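Local coordinates for protein-glutamine gamma-glutamyltransferase 2 (Pagrus major, PDB 1G0D) that probably catalyses the calcium-dependent cross-linking of peptide-bound glutamine to primary amines, such as the side-chain amine of peptide-bound lysine, with release of ammonia, at residues R229-G234 against P254-W259; T233-E238 against V267-C272; A245-T250 against R669-K674; S298-D303 against P358-D363. One frame throughout, in Å; residues are numbered along the deposited sequence.

Contact 1 of 4, residues R229-G234 against P254-W259; sequences RGVLTG and PILQQW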
# COMPACT_ATOMS: atom_id res chain seq x y z
N ARG A 229 2.41 -17.65 8.86
CA ARG A 229 1.85 -16.65 9.75
C ARG A 229 1.69 -15.30 9.11
O ARG A 229 1.33 -14.36 9.79
CB ARG A 229 2.70 -16.51 10.98
CG ARG A 229 2.62 -17.71 11.90
CD ARG A 229 3.40 -17.49 13.20
NE ARG A 229 3.89 -18.75 13.74
CZ ARG A 229 3.83 -19.09 15.02
NH1 ARG A 229 3.31 -18.26 15.90
NH2 ARG A 229 4.29 -20.27 15.43
N GLY A 230 1.91 -15.21 7.81
CA GLY A 230 1.81 -13.93 7.13
C GLY A 230 0.48 -13.32 7.39
O GLY A 230 -0.38 -13.97 7.95
N VAL A 231 0.27 -12.08 6.98
CA VAL A 231 -1.02 -11.47 7.25
C VAL A 231 -2.06 -11.78 6.21
O VAL A 231 -3.25 -11.95 6.55
CB VAL A 231 -0.88 -9.95 7.38
CG1 VAL A 231 -2.30 -9.22 7.46
CG2 VAL A 231 -0.05 -9.68 8.57
N LEU A 232 -1.65 -11.87 4.95
CA LEU A 232 -2.58 -12.15 3.87
C LEU A 232 -2.12 -13.27 2.97
O LEU A 232 -0.93 -13.53 2.81
CB LEU A 232 -2.76 -10.92 3.00
CG LEU A 232 -3.63 -9.77 3.47
CD1 LEU A 232 -3.20 -8.49 2.76
CD2 LEU A 232 -5.10 -10.09 3.20
N THR A 233 -3.10 -13.92 2.35
CA THR A 233 -2.85 -14.98 1.41
C THR A 233 -3.08 -14.33 0.04
O THR A 233 -4.09 -13.64 -0.16
CB THR A 233 -3.86 -16.14 1.66
OG1 THR A 233 -3.45 -16.87 2.83
CG2 THR A 233 -3.91 -17.08 0.50
N GLY A 234 -2.16 -14.52 -0.89
CA GLY A 234 -2.38 -13.93 -2.20
C GLY A 234 -3.12 -14.86 -3.14
O GLY A 234 -2.88 -16.07 -3.14
N PRO A 254 -9.90 -4.32 8.95
CA PRO A 254 -10.62 -5.61 8.98
C PRO A 254 -9.75 -6.83 8.71
O PRO A 254 -9.99 -7.91 9.22
CB PRO A 254 -11.73 -5.43 7.95
CG PRO A 254 -11.86 -3.94 7.78
CD PRO A 254 -10.44 -3.45 7.90
N ILE A 255 -8.73 -6.64 7.89
CA ILE A 255 -7.79 -7.71 7.57
C ILE A 255 -6.95 -8.01 8.83
O ILE A 255 -6.74 -9.16 9.18
CB ILE A 255 -6.83 -7.28 6.46
CG1 ILE A 255 -7.58 -7.17 5.15
CG2 ILE A 255 -5.69 -8.21 6.39
CD1 ILE A 255 -6.87 -6.33 4.14
N LEU A 256 -6.45 -6.95 9.47
CA LEU A 256 -5.64 -7.10 10.68
C LEU A 256 -6.43 -7.68 11.86
O LEU A 256 -5.96 -8.58 12.54
CB LEU A 256 -5.00 -5.76 11.08
CG LEU A 256 -3.99 -5.12 10.11
CD1 LEU A 256 -3.58 -3.72 10.60
CD2 LEU A 256 -2.76 -5.98 9.99
N GLN A 257 -7.65 -7.21 12.10
CA GLN A 257 -8.40 -7.76 13.21
C GLN A 257 -8.69 -9.25 12.94
O GLN A 257 -8.63 -10.07 13.86
CB GLN A 257 -9.70 -6.98 13.47
CG GLN A 257 -9.54 -5.48 13.79
CD GLN A 257 -8.96 -5.16 15.20
OE1 GLN A 257 -8.52 -6.05 15.94
NE2 GLN A 257 -8.97 -3.87 15.57
N GLN A 258 -8.97 -9.59 11.69
CA GLN A 258 -9.27 -10.97 11.29
C GLN A 258 -8.07 -11.90 11.48
O GLN A 258 -8.21 -13.00 11.99
CB GLN A 258 -9.72 -10.98 9.83
CG GLN A 258 -10.31 -12.29 9.38
CD GLN A 258 -10.90 -12.24 7.95
OE1 GLN A 258 -10.58 -13.10 7.11
NE2 GLN A 258 -11.77 -11.24 7.67
N TRP A 259 -6.89 -11.44 11.03
CA TRP A 259 -5.63 -12.17 11.17
C TRP A 259 -5.32 -12.48 12.67
O TRP A 259 -4.94 -13.59 13.04
CB TRP A 259 -4.50 -11.31 10.59
CG TRP A 259 -3.13 -11.84 10.85
CD1 TRP A 259 -2.49 -12.80 10.13
CD2 TRP A 259 -2.21 -11.43 11.89
NE1 TRP A 259 -1.22 -13.02 10.64
CE2 TRP A 259 -1.02 -12.19 11.72
CE3 TRP A 259 -2.27 -10.50 12.93
CZ2 TRP A 259 0.09 -12.05 12.56
CZ3 TRP A 259 -1.16 -10.35 13.77
CH2 TRP A 259 0.00 -11.13 13.57
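Trp-259, on helix 253-261, pushes its indole against the backbone of Arg-229 to Val-231. CB leaves the helix toward these residues, and with CG anti to the backbone N (chi1 172°) the ring swings out to meet them. CG and CD1 pass beside Val-231, whose CA lies 3.5 Å from CD1. At the pyrrole corner NE1 donates to Arg-229 O over 3.0 Å; the oxygen sits in the ring plane, although the N-H reaches it from above the carbonyl plane. Beyond NE1, CE2 lies beneath Val-231 CG2, which makes a CH-pi contact 4.1 Å from the centroid of the five-membered ring, and CZ2 lies 3.8 Å from Arg-229 O. The other branch, Val-231 CG1, meets Ile-255 CG2 at 3.7 Å and, less closely, Leu-256 CD2. Ile-255 CG2 also touches Leu-232 CD2 at 3.7 Å. A leucine in place of Trp-259 would probably leave Arg-229 O without its indole donor and open a gap under Val-231. Helix 184-193 also touches the indole, and Val-274 meets both Leu-232 and Ile-255. This is buried packing of helix 253-261 against the loop leading into strand 232-234 in the papain-like transglutaminase core, directly against helix 272-286, which starts at the active-site Cys-272.

Contact 2 of 4, residues T233-E238 against V267-C272; sequences TGRWEE and VKYGQC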
# COMPACT_ATOMS: atom_id res chain seq x y z
N THR A 233 -3.10 -13.92 2.35
CA THR A 233 -2.85 -14.98 1.41
C THR A 233 -3.08 -14.33 0.04
O THR A 233 -4.09 -13.64 -0.16
CB THR A 233 -3.86 -16.14 1.66
OG1 THR A 233 -3.45 -16.87 2.83
CG2 THR A 233 -3.91 -17.08 0.50
N GLY A 234 -2.16 -14.52 -0.89
CA GLY A 234 -2.38 -13.93 -2.20
C GLY A 234 -3.12 -14.86 -3.14
O GLY A 234 -2.88 -16.07 -3.14
N ARG A 235 -4.03 -14.31 -3.93
CA ARG A 235 -4.77 -15.08 -4.92
C ARG A 235 -4.85 -14.14 -6.11
O ARG A 235 -5.58 -13.14 -6.08
CB ARG A 235 -6.18 -15.39 -4.46
CG ARG A 235 -6.97 -16.23 -5.47
CD ARG A 235 -6.73 -17.69 -5.17
NE ARG A 235 -7.94 -18.47 -5.27
CZ ARG A 235 -8.15 -19.61 -4.61
NH1 ARG A 235 -9.29 -20.25 -4.77
NH2 ARG A 235 -7.22 -20.10 -3.79
N TRP A 236 -4.11 -14.46 -7.16
CA TRP A 236 -4.04 -13.63 -8.33
C TRP A 236 -5.14 -13.81 -9.33
O TRP A 236 -5.25 -13.01 -10.27
CB TRP A 236 -2.65 -13.78 -8.95
CG TRP A 236 -1.61 -13.44 -7.87
CD1 TRP A 236 -0.99 -14.32 -7.04
CD2 TRP A 236 -1.26 -12.12 -7.36
NE1 TRP A 236 -0.30 -13.65 -6.04
CE2 TRP A 236 -0.45 -12.31 -6.22
CE3 TRP A 236 -1.56 -10.81 -7.77
CZ2 TRP A 236 0.06 -11.25 -5.49
CZ3 TRP A 236 -1.04 -9.75 -7.03
CH2 TRP A 236 -0.24 -9.99 -5.90
N GLU A 237 -5.97 -14.84 -9.15
CA GLU A 237 -7.12 -15.02 -10.04
C GLU A 237 -8.40 -15.50 -9.41
O GLU A 237 -8.45 -16.34 -8.49
CB GLU A 237 -6.79 -15.88 -11.27
CG GLU A 237 -7.27 -15.21 -12.57
CD GLU A 237 -7.40 -16.17 -13.71
OE1 GLU A 237 -6.89 -17.29 -13.59
OE2 GLU A 237 -8.02 -15.80 -14.73
N GLU A 238 -9.43 -14.91 -10.01
CA GLU A 238 -10.86 -14.95 -9.72
C GLU A 238 -11.61 -15.97 -8.88
O GLU A 238 -12.38 -15.55 -8.01
CB GLU A 238 -11.59 -14.63 -11.00
CG GLU A 238 -12.94 -15.09 -11.04
CD GLU A 238 -13.02 -16.30 -11.88
OE1 GLU A 238 -13.53 -17.29 -11.32
OE2 GLU A 238 -12.58 -16.27 -13.06
N VAL A 267 -4.96 -14.10 5.94
CA VAL A 267 -6.31 -13.75 5.54
C VAL A 267 -6.50 -13.96 4.07
O VAL A 267 -5.62 -13.60 3.29
CB VAL A 267 -6.57 -12.29 5.89
CG1 VAL A 267 -7.95 -11.87 5.44
CG2 VAL A 267 -6.37 -12.09 7.38
N LYS A 268 -7.62 -14.57 3.67
CA LYS A 268 -7.90 -14.79 2.25
C LYS A 268 -8.85 -13.72 1.69
O LYS A 268 -9.99 -13.63 2.14
CB LYS A 268 -8.56 -16.14 2.06
CG LYS A 268 -7.70 -17.33 2.44
CD LYS A 268 -8.28 -18.60 1.85
CE LYS A 268 -7.84 -19.81 2.60
NZ LYS A 268 -8.05 -19.56 4.04
N TYR A 269 -8.44 -12.94 0.69
CA TYR A 269 -7.14 -13.05 0.01
C TYR A 269 -6.64 -11.62 -0.25
O TYR A 269 -7.32 -10.67 0.05
CB TYR A 269 -7.29 -13.73 -1.37
CG TYR A 269 -7.86 -15.16 -1.38
CD1 TYR A 269 -7.06 -16.28 -1.11
CD2 TYR A 269 -9.20 -15.37 -1.66
CE1 TYR A 269 -7.61 -17.59 -1.15
CE2 TYR A 269 -9.75 -16.65 -1.69
CZ TYR A 269 -8.98 -17.76 -1.44
OH TYR A 269 -9.62 -19.01 -1.45
N GLY A 270 -5.48 -11.49 -0.84
CA GLY A 270 -5.02 -10.16 -1.14
C GLY A 270 -4.31 -10.12 -2.49
O GLY A 270 -3.97 -11.16 -3.07
N GLN A 271 -4.14 -8.91 -3.01
CA GLN A 271 -3.41 -8.67 -4.25
C GLN A 271 -2.44 -7.50 -3.99
O GLN A 271 -2.56 -6.85 -2.95
CB GLN A 271 -4.38 -8.40 -5.39
CG GLN A 271 -4.66 -9.68 -6.14
CD GLN A 271 -5.99 -9.70 -6.88
OE1 GLN A 271 -6.59 -8.66 -7.21
NE2 GLN A 271 -6.47 -10.91 -7.14
N CYS A 272 -1.50 -7.22 -4.90
CA CYS A 272 -0.51 -6.19 -4.64
C CYS A 272 -0.90 -4.88 -3.95
O CYS A 272 -0.25 -4.53 -2.97
CB CYS A 272 0.34 -5.91 -5.88
SG CYS A 272 -0.38 -4.90 -7.09
O HOH W 1 -5.14 -19.00 4.59
O HOH W 2 -7.84 -21.16 -0.93
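Thr-233, Gly-234 and Arg-235 run beside Val-267 to Gly-270 as a short parallel pairing. Thr-233 N donates to Val-267 O at 2.7 Å, Gly-270 N returns a bond to Thr-233 O, and Arg-235 N reaches Gly-270 O at 3.3 Å, in the carbonyl plane. Where the pairing ends, the amide of Gln-271 takes over: NE2 donates to Arg-235 O at 2.6 Å, nearly straight (161°) and close to the planes of both groups. Its CG meanwhile slides past Trp-236 CE3 at 3.7 Å, and the far corner of the indole, CH2, comes up to Cys-272.

Arg-235 and Tyr-269 lie side by side. Arg-235 CG is anti to the backbone N (chi1 -179°), and bends at chi2 and chi3 carry the chain along one ring face; CB starts 3.5 Å from Tyr-269 CG, and the guanidinium ends over the hydroxyl with its plane 30° from the ring. Lys-268 CB covers the opposite face, and Thr-233 CG2 meets the ring edge at CD1, 3.6 Å away. One water joins Thr-233 OG1 to Lys-268 NZ.

In the second shell, Pro-239 O takes a bond from Arg-235 NH1, Asp-242 N pairs with Tyr-269 OH, and Tyr-240 OH with Gln-271 NE2, so residues 239-242 probably position these polar ends. The pairing joins strands 232-234 and 269-270 directly before helix 272-286, where Gln-271 is the N-cap residue and the active-site Cys-272 begins the helix, facing His-332 of strand 329-339.

Contact 3 of 4, residues A245-T250 against R669-K674; sequences APYRWT and RLKDVK
Tyr-247 carries most of this contact, its backbone held by Lys-674 and its ring set against Lys-671 and Asp-672. The polar part across the two segments centres on one ammonium: Lys-674 NZ donates to Tyr-247 O at 2.7 Å, in the carbonyl plane, and also donates to a water that in turn donates to Trp-249 O. The same NZ forms a salt bridge with Asp-664, which binds Arg-248 through its other oxygen, so one carboxylate probably offsets both positive charges.

Packing contacts are made by the phenol ring. CG of Tyr-247 stands between the backbone N and the carbonyl carbon (chi1 77°), which sends the ring toward 671-672. CE2 comes 3.2 Å from Asp-672 N, CD2 lies 3.3 Å from Asp-672 OD2, and the carboxylate is turned nearly perpendicular to the ring, 84° between planes. The hydroxyl rests against Lys-671 CB at 3.3 Å, with the lysine chain curling round it until NZ stands 3.0 Å from OH.

Outside the segments Asp-666 OD2 accepts from Tyr-247 OH and forms a salt bridge with Lys-671 NZ, while Asp-672 OD1 forms one with Arg-171. A valine at Tyr-247 would probably cost Asp-666 its phenol partner and open a gap beside Lys-671 and Asp-672.

The loop between strand 232-234 and helix 253-261 of the catalytic core thus meets the C-terminal immunoglobulin-like domain where strand 673-682 begins. Strands 659-666 and 619-624 of that domain receive Thr-250 and Arg-248, and strand 169-176 adjoins on the core side.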
# COMPACT_ATOMS: atom_id res chain seq x y z
N ALA A 245 -12.67 -11.57 -1.83
CA ALA A 245 -11.91 -11.20 -3.00
C ALA A 245 -11.15 -9.92 -2.69
O ALA A 245 -11.68 -9.01 -2.03
CB ALA A 245 -12.83 -10.99 -4.16
N PRO A 246 -9.89 -9.82 -3.15
CA PRO A 246 -9.06 -8.64 -2.92
C PRO A 246 -9.70 -7.30 -3.27
O PRO A 246 -9.51 -6.31 -2.56
CB PRO A 246 -7.82 -8.92 -3.76
CG PRO A 246 -7.71 -10.37 -3.75
CD PRO A 246 -9.13 -10.86 -3.87
N TYR A 247 -10.46 -7.25 -4.35
CA TYR A 247 -11.07 -6.00 -4.78
C TYR A 247 -12.21 -5.51 -3.87
O TYR A 247 -12.78 -4.43 -4.08
CB TYR A 247 -11.55 -6.15 -6.23
CG TYR A 247 -12.82 -6.92 -6.32
CD1 TYR A 247 -12.80 -8.30 -6.47
CD2 TYR A 247 -14.05 -6.29 -6.16
CE1 TYR A 247 -13.98 -9.05 -6.46
CE2 TYR A 247 -15.24 -7.02 -6.14
CZ TYR A 247 -15.20 -8.41 -6.29
OH TYR A 247 -16.37 -9.14 -6.26
N ARG A 248 -12.52 -6.31 -2.85
CA ARG A 248 -13.59 -5.99 -1.90
C ARG A 248 -13.18 -5.04 -0.78
O ARG A 248 -13.97 -4.22 -0.35
CB ARG A 248 -14.10 -7.29 -1.23
CG ARG A 248 -15.09 -8.13 -2.03
CD ARG A 248 -16.51 -7.65 -1.85
NE ARG A 248 -17.36 -8.63 -1.17
CZ ARG A 248 -18.36 -8.29 -0.36
NH1 ARG A 248 -19.08 -9.23 0.22
NH2 ARG A 248 -18.63 -7.00 -0.12
N TRP A 249 -11.97 -5.17 -0.28
CA TRP A 249 -11.56 -4.35 0.83
C TRP A 249 -11.45 -2.87 0.60
O TRP A 249 -10.91 -2.42 -0.41
CB TRP A 249 -10.24 -4.85 1.40
CG TRP A 249 -10.07 -6.35 1.51
CD1 TRP A 249 -9.29 -7.11 0.70
CD2 TRP A 249 -10.49 -7.21 2.59
NE1 TRP A 249 -9.18 -8.38 1.20
CE2 TRP A 249 -9.91 -8.48 2.36
CE3 TRP A 249 -11.30 -7.03 3.72
CZ2 TRP A 249 -10.09 -9.58 3.23
CZ3 TRP A 249 -11.48 -8.13 4.59
CH2 TRP A 249 -10.87 -9.39 4.33
N THR A 250 -11.95 -2.10 1.57
CA THR A 250 -11.87 -0.64 1.50
C THR A 250 -10.94 -0.11 2.60
O THR A 250 -10.80 1.10 2.76
CB THR A 250 -13.24 -0.00 1.68
OG1 THR A 250 -14.02 -0.75 2.62
CG2 THR A 250 -13.94 0.00 0.35
N ARG A 669 -23.52 -10.46 -10.43
CA ARG A 669 -23.19 -9.90 -11.71
C ARG A 669 -22.51 -8.53 -11.69
O ARG A 669 -21.91 -8.12 -12.69
CB ARG A 669 -24.45 -9.84 -12.57
CG ARG A 669 -25.18 -11.16 -12.60
CD ARG A 669 -24.52 -12.15 -13.54
NE ARG A 669 -25.17 -12.11 -14.84
CZ ARG A 669 -24.79 -11.31 -15.84
NH1 ARG A 669 -25.44 -11.33 -17.01
NH2 ARG A 669 -23.74 -10.51 -15.67
N LEU A 670 -22.63 -7.80 -10.58
CA LEU A 670 -21.97 -6.48 -10.45
C LEU A 670 -20.99 -6.51 -9.31
O LEU A 670 -21.37 -6.63 -8.13
CB LEU A 670 -22.96 -5.37 -10.16
CG LEU A 670 -22.99 -4.17 -11.11
CD1 LEU A 670 -23.20 -2.92 -10.30
CD2 LEU A 670 -21.75 -4.07 -11.93
N LYS A 671 -19.71 -6.42 -9.68
CA LYS A 671 -18.66 -6.46 -8.69
C LYS A 671 -17.77 -5.26 -8.86
O LYS A 671 -17.72 -4.68 -9.95
CB LYS A 671 -17.82 -7.74 -8.87
CG LYS A 671 -18.58 -9.00 -9.25
CD LYS A 671 -17.66 -10.19 -9.49
CE LYS A 671 -18.06 -11.36 -8.59
NZ LYS A 671 -18.64 -10.89 -7.27
N ASP A 672 -17.08 -4.90 -7.76
CA ASP A 672 -16.13 -3.79 -7.77
C ASP A 672 -16.90 -2.46 -7.85
O ASP A 672 -16.69 -1.64 -8.74
CB ASP A 672 -15.18 -3.99 -8.97
CG ASP A 672 -13.80 -3.37 -8.78
OD1 ASP A 672 -13.25 -2.84 -9.78
OD2 ASP A 672 -13.26 -3.41 -7.66
N VAL A 673 -17.82 -2.24 -6.93
CA VAL A 673 -18.56 -0.99 -6.95
C VAL A 673 -18.31 -0.18 -5.66
O VAL A 673 -18.64 -0.62 -4.56
CB VAL A 673 -20.08 -1.26 -7.13
CG1 VAL A 673 -20.83 0.05 -7.18
CG2 VAL A 673 -20.31 -2.05 -8.41
N LYS A 674 -17.73 1.03 -5.81
CA LYS A 674 -17.39 1.88 -4.68
C LYS A 674 -17.99 3.29 -4.59
O LYS A 674 -18.60 3.84 -5.53
CB LYS A 674 -15.87 2.04 -4.57
CG LYS A 674 -15.05 0.96 -5.21
CD LYS A 674 -15.21 -0.28 -4.41
CE LYS A 674 -14.03 -1.18 -4.51
NZ LYS A 674 -14.04 -2.12 -3.36
O HOH W 3 -11.56 -0.72 -2.18

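Contact 4 of 4, residues S298-D303 against P358-D363; sequences SAHDVD and PQELSD
Two loops of the catalytic core meet beside the Cys-His-Asp triad: the type I beta turn from His-300 to Asp-303, after strand 290-298, and residues 358-361, which follow the strand ending in the active-site Asp-355. His-300, in the turn, links the two loops and touches the active-site His-332. CG anti to the backbone N (chi1 -170°) lays its imidazole alongside Gln-359, and His-300 NE2 makes a weak hydrogen bond to Pro-358 O, 3.2 Å away at the ring edge and in its plane. Gln-359 slides past in the opposite direction; its amide, turned 45° from the imidazole, has NE2 over one ring face. That amide nitrogen also donates to His-300 O, over 2.9 Å, although the position of the oxygen is less certain. The second ring nitrogen, ND1, is hydrogen-bonded to Glu-393, and Trp-329 packs against the imidazole edge-to-face.

Glu-360 folds back at chi2 so that its carboxylate lies along the backbone of Asp-301, with OE2 3.6 Å from Asp-301 CB. Negative charge gathers here, since Asp-301 OD1 lies 5.5 Å and Asp-303 OD1 5.8 Å from the nearest Glu-360 oxygens, OE2 and OE1; this may raise their affinity for protons. Phe-389 of helix 387-395 touches both Asp-303 and Gln-359. A water donates to Leu-361 O and, weakly, to Asp-303 OD2. The other carboxylate oxygen, Asp-303 OD1, receives Leu-361 N at 2.8 Å in a nearly straight bond (160°) that arrives from above the carboxylate plane.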
# COMPACT_ATOMS: atom_id res chain seq x y z
N SER A 298 4.02 -2.05 -15.15
CA SER A 298 4.98 -2.62 -14.23
C SER A 298 5.73 -3.84 -14.68
O SER A 298 5.14 -4.87 -14.89
CB SER A 298 4.27 -2.97 -12.95
OG SER A 298 4.76 -2.15 -11.91
N ALA A 299 7.04 -3.74 -14.81
CA ALA A 299 7.82 -4.91 -15.19
C ALA A 299 8.06 -5.86 -14.00
O ALA A 299 9.19 -6.27 -13.72
CB ALA A 299 9.13 -4.48 -15.77
N HIS A 300 6.98 -6.23 -13.32
CA HIS A 300 7.10 -7.15 -12.19
C HIS A 300 7.48 -8.57 -12.60
O HIS A 300 8.29 -9.24 -11.95
CB HIS A 300 5.78 -7.23 -11.44
CG HIS A 300 5.90 -7.96 -10.16
ND1 HIS A 300 6.70 -7.52 -9.12
CD2 HIS A 300 5.33 -9.11 -9.72
CE1 HIS A 300 6.63 -8.37 -8.12
NE2 HIS A 300 5.80 -9.34 -8.45
N ASP A 301 6.82 -9.01 -13.66
CA ASP A 301 6.91 -10.32 -14.32
C ASP A 301 8.30 -10.80 -14.73
O ASP A 301 8.59 -11.99 -14.73
CB ASP A 301 6.09 -10.25 -15.59
CG ASP A 301 6.43 -8.99 -16.41
OD1 ASP A 301 5.89 -7.91 -16.09
OD2 ASP A 301 7.24 -9.06 -17.38
N VAL A 302 9.09 -9.83 -15.16
CA VAL A 302 10.45 -9.97 -15.67
C VAL A 302 11.47 -10.66 -14.73
O VAL A 302 12.52 -11.17 -15.15
CB VAL A 302 10.85 -8.54 -16.14
CG1 VAL A 302 12.12 -8.07 -15.51
CG2 VAL A 302 10.87 -8.48 -17.63
N ASP A 303 11.14 -10.70 -13.44
CA ASP A 303 12.04 -11.33 -12.50
C ASP A 303 13.47 -10.77 -12.56
O ASP A 303 14.46 -11.50 -12.74
CB ASP A 303 12.06 -12.82 -12.75
CG ASP A 303 12.55 -13.59 -11.55
OD1 ASP A 303 11.96 -13.39 -10.45
OD2 ASP A 303 13.51 -14.38 -11.70
N PRO A 358 5.61 -10.67 -3.25
CA PRO A 358 6.78 -11.51 -3.52
C PRO A 358 7.27 -11.37 -4.95
O PRO A 358 6.50 -11.04 -5.85
CB PRO A 358 6.32 -12.94 -3.16
CG PRO A 358 5.15 -12.74 -2.21
CD PRO A 358 4.47 -11.48 -2.75
N GLN A 359 8.56 -11.58 -5.12
CA GLN A 359 9.16 -11.46 -6.42
C GLN A 359 8.86 -12.68 -7.20
O GLN A 359 8.93 -13.81 -6.70
CB GLN A 359 10.67 -11.28 -6.37
CG GLN A 359 11.22 -10.94 -7.76
CD GLN A 359 10.49 -9.77 -8.53
OE1 GLN A 359 10.43 -8.62 -8.05
NE2 GLN A 359 9.97 -10.08 -9.74
N GLU A 360 8.49 -12.41 -8.45
CA GLU A 360 8.11 -13.39 -9.45
C GLU A 360 8.58 -14.83 -9.27
O GLU A 360 7.82 -15.69 -8.81
CB GLU A 360 8.53 -12.86 -10.84
CG GLU A 360 7.46 -11.97 -11.49
CD GLU A 360 6.34 -12.76 -12.18
OE1 GLU A 360 6.44 -14.00 -12.28
OE2 GLU A 360 5.36 -12.13 -12.62
N LEU A 361 9.85 -15.07 -9.56
CA LEU A 361 10.35 -16.40 -9.55
C LEU A 361 11.03 -17.18 -8.39
O LEU A 361 11.92 -17.99 -8.63
CB LEU A 361 11.13 -16.54 -10.86
CG LEU A 361 10.24 -16.63 -12.13
CD1 LEU A 361 8.76 -16.41 -11.83
CD2 LEU A 361 10.69 -15.61 -13.17
N SER A 362 10.62 -16.90 -7.15
CA SER A 362 11.03 -17.70 -5.97
C SER A 362 9.71 -17.59 -5.30
O SER A 362 9.44 -16.61 -4.58
CB SER A 362 12.10 -17.09 -5.08
OG SER A 362 12.69 -18.15 -4.32
N ASP A 363 8.90 -18.62 -5.53
CA ASP A 363 7.50 -18.64 -5.16
C ASP A 363 6.95 -18.11 -3.83
O ASP A 363 7.06 -18.75 -2.78
CB ASP A 363 6.86 -19.99 -5.60
CG ASP A 363 7.12 -21.17 -4.66
OD1 ASP A 363 8.28 -21.59 -4.46
OD2 ASP A 363 6.11 -21.71 -4.14
O HOH W 4 14.30 -17.35 -10.06

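In the fold
From the N terminus, the chain first reaches 229-234, and contact 1 closes a loop of 19 residues by bringing helix 253-261 back against strand 232-234. Contact 2 starts from the same strand, sharing Thr-233 and Gly-234, and closes a slightly longer loop that takes in the helix; Val-231 O and Val-267 N join the two. Contact 3 crosses both: 245-250 lies inside their loops, yet its partner comes over 400 residues later, tying the catalytic core to the C-terminal domain. Trp-249 packs on Ile-255 and probably bonds to Tyr-269 O. Contact 4 follows contacts 1 and 2 in series, nested within the long loop of contact 3, and joins loops at the triad.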